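Local structure of octopine dehydrogenase (Pecten maximus, 3C7D) at residues A[83-88]-A[182-187]; A[113-118]-A[139-144]; A[135-140]-A[168-173]; A[160-165]-A[189-194]; A[203-208]-A[267-272]. The protein catalyses the NADH-dependent reductive condensation of L-arginine with pyruvate to D-octopine, the reverse of octopine dehydrogenation. One frame throughout, in Å; residues are numbered along the deposited sequence.

Contact 1: residues A[83-88]-A[182-187]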
# COMPACT_ATOMS: atom_id res chain seq x y z
N ALA A 83 -5.62 19.54 -11.09
CA ALA A 83 -5.74 18.78 -9.85
C ALA A 83 -4.62 19.11 -8.87
O ALA A 83 -3.43 18.96 -9.18
CB ALA A 83 -5.78 17.28 -10.13
N ASP A 84 -5.01 19.58 -7.68
CA ASP A 84 -4.08 19.88 -6.61
C ASP A 84 -3.60 18.60 -5.93
O ASP A 84 -2.43 18.49 -5.56
CB ASP A 84 -4.73 20.82 -5.59
CG ASP A 84 -5.22 22.12 -6.21
OD1 ASP A 84 -4.38 22.89 -6.73
OD2 ASP A 84 -6.44 22.37 -6.16
N VAL A 85 -4.51 17.64 -5.76
CA VAL A 85 -4.21 16.37 -5.09
C VAL A 85 -4.64 15.17 -5.93
O VAL A 85 -5.80 15.07 -6.33
CB VAL A 85 -4.87 16.28 -3.68
CG1 VAL A 85 -4.22 15.17 -2.86
CG2 VAL A 85 -4.78 17.60 -2.93
N VAL A 86 -3.70 14.27 -6.20
CA VAL A 86 -3.98 13.06 -6.97
C VAL A 86 -3.78 11.85 -6.06
O VAL A 86 -2.65 11.50 -5.71
CB VAL A 86 -3.10 12.95 -8.24
CG1 VAL A 86 -3.49 11.72 -9.05
CG2 VAL A 86 -3.22 14.20 -9.10
N ILE A 87 -4.89 11.21 -5.69
CA ILE A 87 -4.87 10.12 -4.72
C ILE A 87 -5.19 8.78 -5.38
O ILE A 87 -6.28 8.59 -5.94
CB ILE A 87 -5.83 10.37 -3.53
CG1 ILE A 87 -5.63 11.77 -2.95
CG2 ILE A 87 -5.62 9.32 -2.44
CD1 ILE A 87 -6.71 12.22 -1.97
N LEU A 88 -4.23 7.86 -5.32
CA LEU A 88 -4.40 6.52 -5.87
C LEU A 88 -4.90 5.56 -4.79
O LEU A 88 -4.17 5.24 -3.85
CB LEU A 88 -3.09 6.00 -6.47
CG LEU A 88 -2.75 6.37 -7.92
CD1 LEU A 88 -2.77 7.88 -8.15
CD2 LEU A 88 -1.40 5.80 -8.31
N SER A 182 -2.65 18.27 6.57
CA SER A 182 -3.93 18.87 6.93
C SER A 182 -4.99 18.76 5.83
O SER A 182 -6.16 18.52 6.13
CB SER A 182 -3.76 20.32 7.37
OG SER A 182 -3.21 21.10 6.32
N THR A 183 -4.59 18.93 4.57
CA THR A 183 -5.50 18.77 3.43
C THR A 183 -6.08 17.35 3.37
O THR A 183 -7.28 17.17 3.16
CB THR A 183 -4.81 19.10 2.07
OG1 THR A 183 -4.20 20.39 2.15
CG2 THR A 183 -5.82 19.11 0.93
N LEU A 184 -5.22 16.35 3.57
CA LEU A 184 -5.63 14.95 3.62
C LEU A 184 -6.50 14.66 4.83
O LEU A 184 -7.46 13.88 4.75
CB LEU A 184 -4.40 14.03 3.61
CG LEU A 184 -3.85 13.49 2.27
CD1 LEU A 184 -4.65 12.28 1.81
CD2 LEU A 184 -3.79 14.55 1.16
N GLN A 185 -6.18 15.30 5.96
CA GLN A 185 -6.99 15.22 7.17
C GLN A 185 -8.39 15.73 6.88
O GLN A 185 -9.38 15.01 7.05
CB GLN A 185 -6.33 16.02 8.31
CG GLN A 185 -6.97 15.82 9.68
CD GLN A 185 -6.77 14.42 10.22
OE1 GLN A 185 -5.65 13.98 10.44
NE2 GLN A 185 -7.88 13.72 10.44
N MET A 186 -8.46 16.98 6.42
CA MET A 186 -9.72 17.64 6.08
C MET A 186 -10.60 16.76 5.20
O MET A 186 -11.80 16.66 5.45
CB MET A 186 -9.44 19.00 5.43
CG MET A 186 -10.66 19.77 4.94
SD MET A 186 -11.14 19.33 3.26
CE MET A 186 -9.64 19.69 2.34
N LEU A 187 -10.00 16.11 4.20
CA LEU A 187 -10.73 15.21 3.31
C LEU A 187 -11.32 14.01 4.04
O LEU A 187 -12.42 13.55 3.71
CB LEU A 187 -9.84 14.73 2.16
CG LEU A 187 -9.47 15.72 1.04
CD1 LEU A 187 -8.54 15.06 0.04
CD2 LEU A 187 -10.70 16.28 0.34
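I87 of strand 85-88 reaches helix 180-188 with the far end of its side chain, meeting L184 and L187. Its CB bond already points toward the helix, and from there the branches part. CG2 stays low over the sheet and packs on CB of L115 at 3.6 Å, with V113 of the neighbouring strand also close by. CG1, by contrast, swings to the side of V85, where it lies 3.7 Å from V85 CG1. With CG1 placed opposite the carbonyl carbon (chi1 -49°) and the chain then extended, CD1 projects furthest from the strand. This methyl meets CD1 of L187 tip to tip at 3.9 Å and, a little more loosely, CD1 of L184 at 4.3 Å. One turn back on the helix, L184 sends its other methyl, CD2, to V85 CG1 (4.1 Å), so its fork reaches both strand residues. V85 CG2 approaches the methyl of T183 at 4.3 Å, whereas T183 OG1 is hydrogen-bonded to the carbonyl oxygen of D179, just ahead of the helix. The axis of 182-187 makes 63° with that of 85-88, and the helix covers the sheet face bearing V85 and I87. V86 and L88, on the other face, pack on helix 95-102, giving the layered arrangement of a Rossmann-type domain. Every direct meeting here is between saturated carbons, all of them buried. The helix is therefore held to this strand by apolar packing and exclusion of water, without directional polar bonds between the two segments.

Contact 2: residues A[113-118]-A[139-144]. With NAD (nicotinamide-adenine-dinucleotide), chain B; PYR (pyruvic acid), chain C.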
# COMPACT_ATOMS: atom_id res chain seq x y z
N VAL A 113 -0.63 11.06 -4.01
CA VAL A 113 -0.84 10.27 -2.80
C VAL A 113 -1.16 8.81 -3.13
O VAL A 113 -2.08 8.52 -3.90
CB VAL A 113 -1.97 10.88 -1.91
CG1 VAL A 113 -2.19 10.04 -0.66
CG2 VAL A 113 -1.65 12.32 -1.53
N GLY A 114 -0.39 7.90 -2.54
CA GLY A 114 -0.71 6.48 -2.56
C GLY A 114 -1.49 6.15 -1.30
O GLY A 114 -0.93 6.20 -0.20
N LEU A 115 -2.76 5.81 -1.46
CA LEU A 115 -3.64 5.54 -0.32
C LEU A 115 -4.35 4.18 -0.38
O LEU A 115 -5.56 4.13 -0.62
CB LEU A 115 -4.65 6.68 -0.16
CG LEU A 115 -5.60 6.69 1.05
CD1 LEU A 115 -4.96 7.35 2.25
CD2 LEU A 115 -6.93 7.34 0.71
N PRO A 116 -3.61 3.06 -0.25
CA PRO A 116 -2.16 2.86 -0.40
C PRO A 116 -1.89 2.80 -1.91
O PRO A 116 -2.86 2.67 -2.67
CB PRO A 116 -1.93 1.49 0.25
CG PRO A 116 -3.21 1.12 0.93
CD PRO A 116 -4.27 1.81 0.15
N SER A 117 -0.65 2.90 -2.42
CA SER A 117 0.66 2.99 -1.75
C SER A 117 1.46 1.69 -1.89
O SER A 117 1.97 1.41 -2.98
CB SER A 117 0.64 3.48 -0.30
OG SER A 117 1.97 3.66 0.17
N GLN A 118 1.63 1.63 -0.91
CA GLN A 118 2.50 0.77 -0.12
C GLN A 118 3.74 0.36 -0.91
O GLN A 118 4.23 1.14 -1.53
CB GLN A 118 1.74 -0.47 0.35
CG GLN A 118 0.63 -0.18 1.35
CD GLN A 118 -0.11 -1.43 1.77
OE1 GLN A 118 -1.07 -1.36 2.54
NE2 GLN A 118 0.32 -2.58 1.26
N MET A 139 3.33 11.22 -1.51
CA MET A 139 2.84 10.88 -0.17
C MET A 139 2.36 9.42 -0.07
O MET A 139 1.46 9.01 -0.80
CB MET A 139 1.71 11.84 0.22
CG MET A 139 1.47 11.97 1.71
SD MET A 139 0.09 13.06 2.06
CE MET A 139 0.33 13.37 3.81
N SER A 140 2.96 8.66 0.84
CA SER A 140 2.65 7.23 0.98
C SER A 140 2.05 6.87 2.35
O SER A 140 2.73 6.96 3.37
CB SER A 140 3.89 6.39 0.71
OG SER A 140 4.27 6.46 -0.65
N PHE A 141 0.78 6.46 2.34
CA PHE A 141 0.08 6.05 3.56
C PHE A 141 0.28 4.56 3.83
O PHE A 141 0.33 3.77 2.89
CB PHE A 141 -1.42 6.35 3.45
CG PHE A 141 -1.77 7.78 3.75
CD1 PHE A 141 -1.60 8.77 2.78
CD2 PHE A 141 -2.26 8.14 5.00
CE1 PHE A 141 -1.92 10.09 3.05
CE2 PHE A 141 -2.59 9.46 5.28
CZ PHE A 141 -2.42 10.44 4.31
N GLU A 142 0.39 4.20 5.10
CA GLU A 142 0.75 2.82 5.49
C GLU A 142 -0.27 1.76 5.09
O GLU A 142 0.10 0.62 4.79
CB GLU A 142 1.09 2.72 6.98
CG GLU A 142 0.05 3.30 7.94
CD GLU A 142 0.50 3.26 9.39
OE1 GLU A 142 1.34 2.41 9.76
OE2 GLU A 142 -0.00 4.09 10.19
N THR A 143 -1.55 2.14 5.10
CA THR A 143 -2.65 1.26 4.70
C THR A 143 -3.88 2.08 4.28
O THR A 143 -3.81 3.31 4.21
CB THR A 143 -3.02 0.24 5.83
OG1 THR A 143 -3.95 -0.73 5.33
CG2 THR A 143 -3.61 0.94 7.05
N LEU A 144 -4.99 1.41 3.99
CA LEU A 144 -6.25 2.12 3.76
C LEU A 144 -6.80 2.65 5.08
O LEU A 144 -6.78 1.94 6.09
CB LEU A 144 -7.28 1.20 3.07
CG LEU A 144 -8.50 1.86 2.42
CD1 LEU A 144 -8.10 2.61 1.15
CD2 LEU A 144 -9.57 0.83 2.09
PA NAD B . -10.44 -3.17 -4.65
O1A NAD B . -10.09 -4.59 -4.89
O2A NAD B . -11.82 -3.03 -4.15
O5B NAD B . -10.27 -2.33 -6.02
C5B NAD B . -10.55 -2.88 -7.28
C4B NAD B . -10.27 -1.81 -8.32
O4B NAD B . -9.00 -1.99 -8.92
C3B NAD B . -11.26 -1.80 -9.46
O3B NAD B . -12.38 -1.01 -9.15
C2B NAD B . -10.46 -1.22 -10.60
O2B NAD B . -10.56 0.19 -10.60
C1B NAD B . -9.03 -1.62 -10.28
N9A NAD B . -8.64 -2.76 -11.14
C8A NAD B . -8.89 -4.09 -10.89
N7A NAD B . -8.39 -4.82 -11.90
C5A NAD B . -7.81 -3.99 -12.79
C6A NAD B . -7.15 -4.23 -13.99
N6A NAD B . -7.35 -5.40 -14.60
N1A NAD B . -6.64 -3.16 -14.72
C2A NAD B . -6.80 -1.87 -14.26
N3A NAD B . -7.46 -1.65 -13.06
C4A NAD B . -7.95 -2.69 -12.33
O3 NAD B . -9.35 -2.52 -3.64
PN NAD B . -9.75 -1.60 -2.37
O1N NAD B . -10.70 -2.34 -1.50
O2N NAD B . -10.11 -0.24 -2.83
O5D NAD B . -8.36 -1.53 -1.55
C5D NAD B . -7.18 -0.98 -2.11
C4D NAD B . -5.99 -1.37 -1.25
O4D NAD B . -6.27 -1.14 0.12
C3D NAD B . -5.63 -2.85 -1.40
O3D NAD B . -4.26 -2.95 -1.70
C2D NAD B . -5.93 -3.48 -0.05
O2D NAD B . -4.93 -4.40 0.32
C1D NAD B . -5.95 -2.29 0.90
N1N NAD B . -6.91 -2.44 2.02
C2N NAD B . -8.24 -2.72 1.78
C3N NAD B . -9.14 -2.86 2.83
C7N NAD B . -10.60 -2.62 2.58
O7N NAD B . -11.49 -2.68 3.67
N7N NAD B . -11.03 -2.36 1.34
C4N NAD B . -8.67 -2.72 4.14
C5N NAD B . -7.33 -2.43 4.38
C6N NAD B . -6.46 -2.30 3.30
C PYR C . -2.28 -3.85 5.02
O PYR C . -2.03 -2.60 4.62
OXT PYR C . -3.18 -4.56 4.26
CA PYR C . -1.66 -4.44 6.19
O3 PYR C . -1.39 -5.80 6.13
CB PYR C . -1.35 -3.60 7.46
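L115 lies beside the ring of F141 and points the same way, laying one methyl over the aromatic face. L115 CD1 is 3.8 Å from the ring centroid and 22° off its normal, a CH-pi contact shifted toward the rim on the side of CG. V113 CG1 approaches the same ring at a slant, 3.7 Å from F141 CD1, while V113 CG2 runs alongside CB of M139. At the ring edge sits G114 O, which accepts the backbone N of F141. In the other direction, G114 N gives a 2.8 Å bond to M139 O, so the two strands pair in parallel. Beyond the strands, P116 follows a cis peptide, and its CG comes against the backbone of T143 and L144, 3.5 Å from T143 C. S117 OG donates a weak bond to F141 O. T143 carries OG1 opposite its own backbone N (chi1 -171°), which brings the hydroxyl to pyruvate; T143 OG1 donates to the pyruvate carboxylate O at 2.8 Å. The end of Q118 comes up to that same oxygen, and H212 also bonds the pyruvate. With an alanine in place of Q118, the carboxylate would lose the neighbour at the side chain's end and would probably be freer to turn. L144 lies against the nicotinamide, its CD2 3.6 Å from NAD N7N. Strand 111-114, helix 121-129 and strand 137-141 form a beta-alpha-beta unit, and the loops after its parallel strands line the cofactor and pyruvate site, as in Rossmann-type dehydrogenases.

Contact 3: residues A[135-140]-A[168-173]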
# COMPACT_ATOMS: atom_id res chain seq x y z
N ALA A 135 9.51 17.75 -9.13
CA ALA A 135 8.67 18.92 -8.89
C ALA A 135 7.52 18.60 -7.93
O ALA A 135 7.31 19.30 -6.93
CB ALA A 135 8.15 19.48 -10.20
N VAL A 136 6.78 17.53 -8.25
CA VAL A 136 5.62 17.10 -7.46
C VAL A 136 6.03 16.57 -6.08
O VAL A 136 7.20 16.27 -5.85
CB VAL A 136 4.81 16.00 -8.20
CG1 VAL A 136 4.34 16.49 -9.57
CG2 VAL A 136 5.61 14.69 -8.34
N SER A 137 5.06 16.49 -5.17
CA SER A 137 5.25 15.83 -3.88
C SER A 137 4.63 14.43 -3.86
O SER A 137 3.54 14.23 -4.41
CB SER A 137 4.68 16.68 -2.74
OG SER A 137 5.56 17.73 -2.39
N MET A 138 5.33 13.49 -3.24
CA MET A 138 4.88 12.10 -3.17
C MET A 138 4.57 11.67 -1.73
O MET A 138 5.43 11.75 -0.85
CB MET A 138 5.93 11.17 -3.78
CG MET A 138 6.13 11.38 -5.26
SD MET A 138 7.58 10.51 -5.88
CE MET A 138 8.90 11.56 -5.28
N MET A 139 3.33 11.22 -1.51
CA MET A 139 2.84 10.88 -0.17
C MET A 139 2.36 9.42 -0.07
O MET A 139 1.46 9.01 -0.80
CB MET A 139 1.71 11.84 0.22
CG MET A 139 1.47 11.97 1.71
SD MET A 139 0.09 13.06 2.06
CE MET A 139 0.33 13.37 3.81
N SER A 140 2.96 8.66 0.84
CA SER A 140 2.65 7.23 0.98
C SER A 140 2.05 6.87 2.35
O SER A 140 2.73 6.96 3.37
CB SER A 140 3.89 6.39 0.71
OG SER A 140 4.27 6.46 -0.65
N ALA A 168 1.71 8.66 7.39
CA ALA A 168 2.03 8.88 5.98
C ALA A 168 3.41 9.51 5.82
O ALA A 168 3.78 10.41 6.57
CB ALA A 168 0.98 9.76 5.34
N SER A 169 4.17 9.02 4.85
CA SER A 169 5.48 9.60 4.54
C SER A 169 5.36 10.63 3.42
O SER A 169 4.31 10.74 2.78
CB SER A 169 6.47 8.51 4.13
OG SER A 169 6.30 8.18 2.77
N LEU A 170 6.44 11.38 3.19
CA LEU A 170 6.44 12.47 2.22
C LEU A 170 7.84 12.73 1.66
O LEU A 170 8.82 12.82 2.41
CB LEU A 170 5.89 13.76 2.85
CG LEU A 170 5.90 15.07 2.06
CD1 LEU A 170 4.72 15.14 1.09
CD2 LEU A 170 5.89 16.26 3.01
N ILE A 171 7.91 12.83 0.33
CA ILE A 171 9.09 13.36 -0.36
C ILE A 171 8.68 14.71 -0.95
O ILE A 171 7.89 14.77 -1.90
CB ILE A 171 9.59 12.42 -1.48
CG1 ILE A 171 10.03 11.07 -0.90
CG2 ILE A 171 10.73 13.08 -2.27
CD1 ILE A 171 10.29 10.00 -1.95
N LYS A 172 9.19 15.79 -0.36
CA LYS A 172 8.89 17.13 -0.83
C LYS A 172 9.56 17.40 -2.16
O LYS A 172 10.73 17.06 -2.35
CB LYS A 172 9.32 18.18 0.19
CG LYS A 172 8.20 18.65 1.11
CD LYS A 172 8.74 19.25 2.40
CE LYS A 172 9.37 20.62 2.19
NZ LYS A 172 9.90 21.17 3.47
N GLY A 173 8.80 17.99 -3.08
CA GLY A 173 9.33 18.41 -4.37
C GLY A 173 9.70 19.88 -4.32
O GLY A 173 9.62 20.51 -3.26
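Between M138 and I171 the flat groups are peptide units, and how they meet changes along the pair of strands. M138 O accepts I171 N at 3.0 Å in the carbonyl plane, and the CA of L170 also makes a C-H...O contact with this oxygen. Further along, the peptides are twisted out of line: S140 N stands 45° out of the carbonyl plane of S169, and S169 N, bonded to S140 O at 2.9 Å, is likewise above its acceptor's plane. Side chains alternate between the two faces. On one, M138 bends at its last torsion (chi3 -76°) and brings CE across I171, 3.8 Å from I171 CG2 and nearly as close to CD1. On this same face S169 OG rests 3.6 Å from S140 CB, while S140 OG is bonded to E122. I171 and S169 also touch helix 121-129 there, and F200 of helix 200-206 leans on both. On the opposite face the extended chain of M139 carries CE to A168 CB (4.0 Å), and L170 turns CD1 toward S137 CB. Past the regular pairs, G173 N donates a weak bond to S137 OG. The CA of G173 lies 3.4 Å from both A135 O and V136 O, so closely that a side chain on G173 would run into these carbonyls. Alternating hydrogen-bonded and non-hydrogen-bonded pairs define an antiparallel ladder. It adds strand 156-171 beside strand 137-141, one of the antiparallel pairings in the mixed sheet of this Rossmann-type domain.

Contact 4: residues A[160-165]-A[189-194]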
# COMPACT_ATOMS: atom_id res chain seq x y z
N LEU A 160 -17.02 -0.26 7.76
CA LEU A 160 -17.19 -1.11 8.94
C LEU A 160 -16.50 -0.50 10.16
O LEU A 160 -16.98 -0.64 11.29
CB LEU A 160 -16.61 -2.51 8.69
CG LEU A 160 -17.27 -3.54 7.75
CD1 LEU A 160 -18.78 -3.62 7.93
CD2 LEU A 160 -16.90 -3.31 6.28
N GLY A 161 -15.39 0.19 9.91
CA GLY A 161 -14.62 0.82 10.97
C GLY A 161 -13.52 1.72 10.43
O GLY A 161 -12.97 1.48 9.36
N THR A 162 -13.20 2.76 11.19
CA THR A 162 -12.18 3.72 10.80
C THR A 162 -11.04 3.72 11.81
O THR A 162 -11.26 3.69 13.03
CB THR A 162 -12.78 5.13 10.68
OG1 THR A 162 -13.89 5.10 9.77
CG2 THR A 162 -11.75 6.13 10.17
N LYS A 163 -9.81 3.75 11.29
CA LYS A 163 -8.59 3.70 12.10
C LYS A 163 -8.49 4.89 13.04
O LYS A 163 -8.93 5.99 12.71
CB LYS A 163 -7.36 3.64 11.20
CG LYS A 163 -7.14 2.31 10.50
CD LYS A 163 -6.47 1.29 11.41
CE LYS A 163 -6.15 0.02 10.64
NZ LYS A 163 -5.30 -0.92 11.42
N SER A 164 -7.91 4.65 14.21
CA SER A 164 -7.68 5.69 15.20
C SER A 164 -6.57 6.64 14.73
O SER A 164 -6.81 7.84 14.54
CB SER A 164 -7.33 5.08 16.56
OG SER A 164 -6.71 6.02 17.41
N VAL A 165 -5.37 6.09 14.55
CA VAL A 165 -4.24 6.83 13.99
C VAL A 165 -3.82 6.25 12.64
O VAL A 165 -4.11 5.08 12.34
CB VAL A 165 -3.00 6.86 14.95
CG1 VAL A 165 -3.31 7.67 16.21
CG2 VAL A 165 -2.52 5.45 15.31
N GLY A 189 -11.92 13.97 7.38
CA GLY A 189 -12.64 14.42 8.56
C GLY A 189 -11.82 14.21 9.82
O GLY A 189 -10.58 14.28 9.78
N ALA A 190 -12.50 13.94 10.93
CA ALA A 190 -11.86 13.78 12.23
C ALA A 190 -10.95 12.56 12.32
O ALA A 190 -9.90 12.61 12.97
CB ALA A 190 -12.91 13.74 13.34
N GLU A 191 -11.34 11.47 11.67
CA GLU A 191 -10.60 10.21 11.76
C GLU A 191 -10.23 9.65 10.39
O GLU A 191 -10.94 9.91 9.41
CB GLU A 191 -11.40 9.18 12.54
CG GLU A 191 -11.50 9.44 14.04
CD GLU A 191 -12.09 8.27 14.80
OE1 GLU A 191 -12.88 7.50 14.21
OE2 GLU A 191 -11.77 8.13 16.00
N PRO A 192 -9.12 8.89 10.30
CA PRO A 192 -8.13 8.67 11.36
C PRO A 192 -7.22 9.88 11.53
O PRO A 192 -7.04 10.64 10.57
CB PRO A 192 -7.34 7.46 10.87
CG PRO A 192 -7.54 7.42 9.41
CD PRO A 192 -8.77 8.18 9.05
N VAL A 193 -6.65 10.06 12.72
CA VAL A 193 -5.76 11.20 12.94
C VAL A 193 -4.38 10.92 12.37
O VAL A 193 -3.68 10.00 12.80
CB VAL A 193 -5.74 11.71 14.42
CG1 VAL A 193 -7.14 12.15 14.85
CG2 VAL A 193 -5.20 10.66 15.37
N PHE A 194 -4.01 11.70 11.36
CA PHE A 194 -2.79 11.46 10.60
C PHE A 194 -1.53 12.01 11.27
O PHE A 194 -1.55 13.09 11.87
CB PHE A 194 -2.93 12.01 9.18
CG PHE A 194 -4.06 11.39 8.39
CD1 PHE A 194 -4.28 10.02 8.41
CD2 PHE A 194 -4.88 12.18 7.59
CE1 PHE A 194 -5.32 9.45 7.67
CE2 PHE A 194 -5.92 11.62 6.85
CZ PHE A 194 -6.13 10.25 6.89
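S164 O accepts the backbone N of V193 at 2.9 Å, with an N-H...O angle of 161° and the donor tilted 26° from the carbonyl plane. The same oxygen has the V193 methyl CG2 beside it at 3.4 Å. One residue on, V165 and V193 form a parallel pair with both side chains on one face of the sheet. There V165 CG1 and V193 CG2 meet at a slant, 3.6 Å apart, and the CA of V165 approaches V193 O. This pairing closes a beta-alpha-beta unit made of strand 156-171, helix 180-188 and strand 193-196, so the crossover brings the chain back alongside the strand it left. The turn into strand 193-196 runs through a cis peptide before P192. T162 sets its methyl against that turn: with OG1 beside the backbone N (chi1 -55°), CG2 is left opposite it and touches P192 CD at 3.8 Å, the two side chains at about a right angle, and reaches E191 CB at 3.9 Å. P192 O stands over the centre of the F194 ring, 3.5 Å above its plane. Q185 of the intervening helix gives NE2 to P192 O and takes F194 N on OE1.

Contact 5: residues A[203-208]-A[267-272]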
# COMPACT_ATOMS: atom_id res chain seq x y z
N MET A 203 8.53 4.37 6.14
CA MET A 203 7.19 3.92 5.75
C MET A 203 7.25 2.62 4.96
O MET A 203 6.48 1.70 5.21
CB MET A 203 6.50 5.01 4.92
CG MET A 203 5.01 4.78 4.67
SD MET A 203 4.02 4.68 6.17
CE MET A 203 4.39 6.23 6.97
N LEU A 204 8.19 2.57 4.01
CA LEU A 204 8.36 1.43 3.11
C LEU A 204 8.76 0.15 3.86
O LEU A 204 8.27 -0.94 3.55
CB LEU A 204 9.39 1.76 2.02
CG LEU A 204 9.51 0.87 0.78
CD1 LEU A 204 9.86 1.71 -0.43
CD2 LEU A 204 10.53 -0.23 0.97
N ILE A 205 9.63 0.31 4.85
CA ILE A 205 10.12 -0.81 5.66
C ILE A 205 9.12 -1.18 6.77
O ILE A 205 8.98 -2.35 7.12
CB ILE A 205 11.54 -0.51 6.23
CG1 ILE A 205 12.53 -0.32 5.08
CG2 ILE A 205 12.01 -1.62 7.14
CD1 ILE A 205 13.80 0.43 5.46
N MET A 206 8.44 -0.17 7.31
CA MET A 206 7.45 -0.35 8.39
C MET A 206 6.13 -0.96 7.92
O MET A 206 5.25 -1.27 8.73
CB MET A 206 7.19 0.97 9.11
CG MET A 206 8.28 1.36 10.11
SD MET A 206 8.48 0.14 11.42
CE MET A 206 7.01 0.46 12.40
N SER A 207 6.00 -1.13 6.60
CA SER A 207 4.86 -1.82 6.00
C SER A 207 4.85 -3.30 6.39
O SER A 207 3.83 -3.97 6.23
CB SER A 207 4.88 -1.66 4.48
OG SER A 207 6.12 -2.12 3.94
N TYR A 208 5.99 -3.78 6.90
CA TYR A 208 6.16 -5.17 7.36
C TYR A 208 5.68 -6.18 6.32
O TYR A 208 4.78 -6.98 6.60
CB TYR A 208 5.47 -5.39 8.71
CG TYR A 208 6.09 -4.68 9.90
CD1 TYR A 208 7.45 -4.79 10.17
CD2 TYR A 208 5.30 -3.92 10.76
CE1 TYR A 208 8.01 -4.15 11.27
CE2 TYR A 208 5.86 -3.28 11.86
CZ TYR A 208 7.21 -3.40 12.11
OH TYR A 208 7.77 -2.77 13.19
N ASN A 267 19.37 11.36 6.74
CA ASN A 267 18.18 10.56 6.49
C ASN A 267 17.77 9.82 7.76
O ASN A 267 18.39 8.82 8.13
CB ASN A 267 18.43 9.56 5.35
CG ASN A 267 18.67 10.24 4.01
OD1 ASN A 267 17.78 10.91 3.47
ND2 ASN A 267 19.86 10.06 3.46
N ASP A 268 16.74 10.32 8.43
CA ASP A 268 16.33 9.82 9.74
C ASP A 268 15.39 8.62 9.65
O ASP A 268 14.21 8.75 9.31
CB ASP A 268 15.70 10.94 10.57
CG ASP A 268 15.53 10.57 12.03
OD1 ASP A 268 15.85 9.43 12.42
OD2 ASP A 268 15.08 11.44 12.80
N LEU A 269 15.92 7.44 9.98
CA LEU A 269 15.16 6.19 9.95
C LEU A 269 15.05 5.57 11.34
O LEU A 269 14.99 4.35 11.49
CB LEU A 269 15.81 5.19 8.97
CG LEU A 269 15.64 5.35 7.45
CD1 LEU A 269 16.44 6.52 6.89
CD2 LEU A 269 16.03 4.07 6.74
N SER A 270 15.01 6.43 12.36
CA SER A 270 14.97 5.98 13.76
C SER A 270 13.59 5.51 14.21
O SER A 270 13.47 4.85 15.25
CB SER A 270 15.50 7.07 14.69
OG SER A 270 14.80 8.29 14.52
N ASP A 271 12.56 5.75 13.43
CA ASP A 271 11.20 5.34 13.77
C ASP A 271 10.83 4.00 13.13
O ASP A 271 9.68 3.62 13.11
CB ASP A 271 10.23 6.38 13.25
CG ASP A 271 9.93 7.44 14.23
OD1 ASP A 271 10.57 7.50 15.24
OD2 ASP A 271 9.03 8.23 13.98
N VAL A 272 11.81 3.31 12.58
CA VAL A 272 11.70 1.94 12.15
C VAL A 272 11.93 0.99 13.31
O VAL A 272 13.00 0.94 13.88
CB VAL A 272 12.73 1.64 11.07
CG1 VAL A 272 12.80 0.20 10.73
CG2 VAL A 272 12.55 2.50 9.88
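The arginine-binding residue M206, on helix 200-206 of the alpha-helical domain, packs with I205 against a turn formed by L269 to V272. This type I beta turn belongs to the loop that follows helix 240-263. M206 folds back on itself, with CG opposite its carbonyl carbon (chi1 -78°) and bends at the next two torsions. The folded chain sets its sulfur against the backbone of V272, M206 SD lying 3.8 Å from V272 CA, while CG faces D271 O at 4.0 Å. I205 meets V272 at about a right angle, its branch methyl CG2 4.1 Å from V272 CG1. The longer arm of I205 extends the other way toward L269 CD2, a loose contact at 4.5 Å. An Asx turn leads into the beta turn: D268 OD1 takes both S270 N and S270 OG, the hydroxyl at 2.6 Å. D271 pairs with K198 in a salt bridge outside the two segments. Cut back to an alanine, M206 would no longer fill the space beside the V272 backbone, and the arginine site is likely to be disturbed. Helix and loop thus meet through apolar side chains and a sulfur set against the loop backbone, with no polar bond between the two segments, while the polar bonds described for the loop hold its shape or tie it to K198.

Contact 1 opens at strand 85-88 and closes only at helix 180-188, so its long loop encloses contacts 2 and 3 entirely. Contact 2 closes first, across a beta-alpha-beta unit. Contact 3 begins on the strand where contact 2 ends, sharing M139 and S140, and extends the sheet to strand 156-171. Contact 4 starts on that strand before contact 3 has closed and ends after contact 1, crossing both, and brings strand 193-196 into the sheet. Contact 5 follows in series, within the alpha-helical domain. F141 of contact 2 touches L184, A168 and F194 of contacts 1, 3 and 4, while M203 in segment 203-208 leans on contacts 2 and 3, joining the two domains.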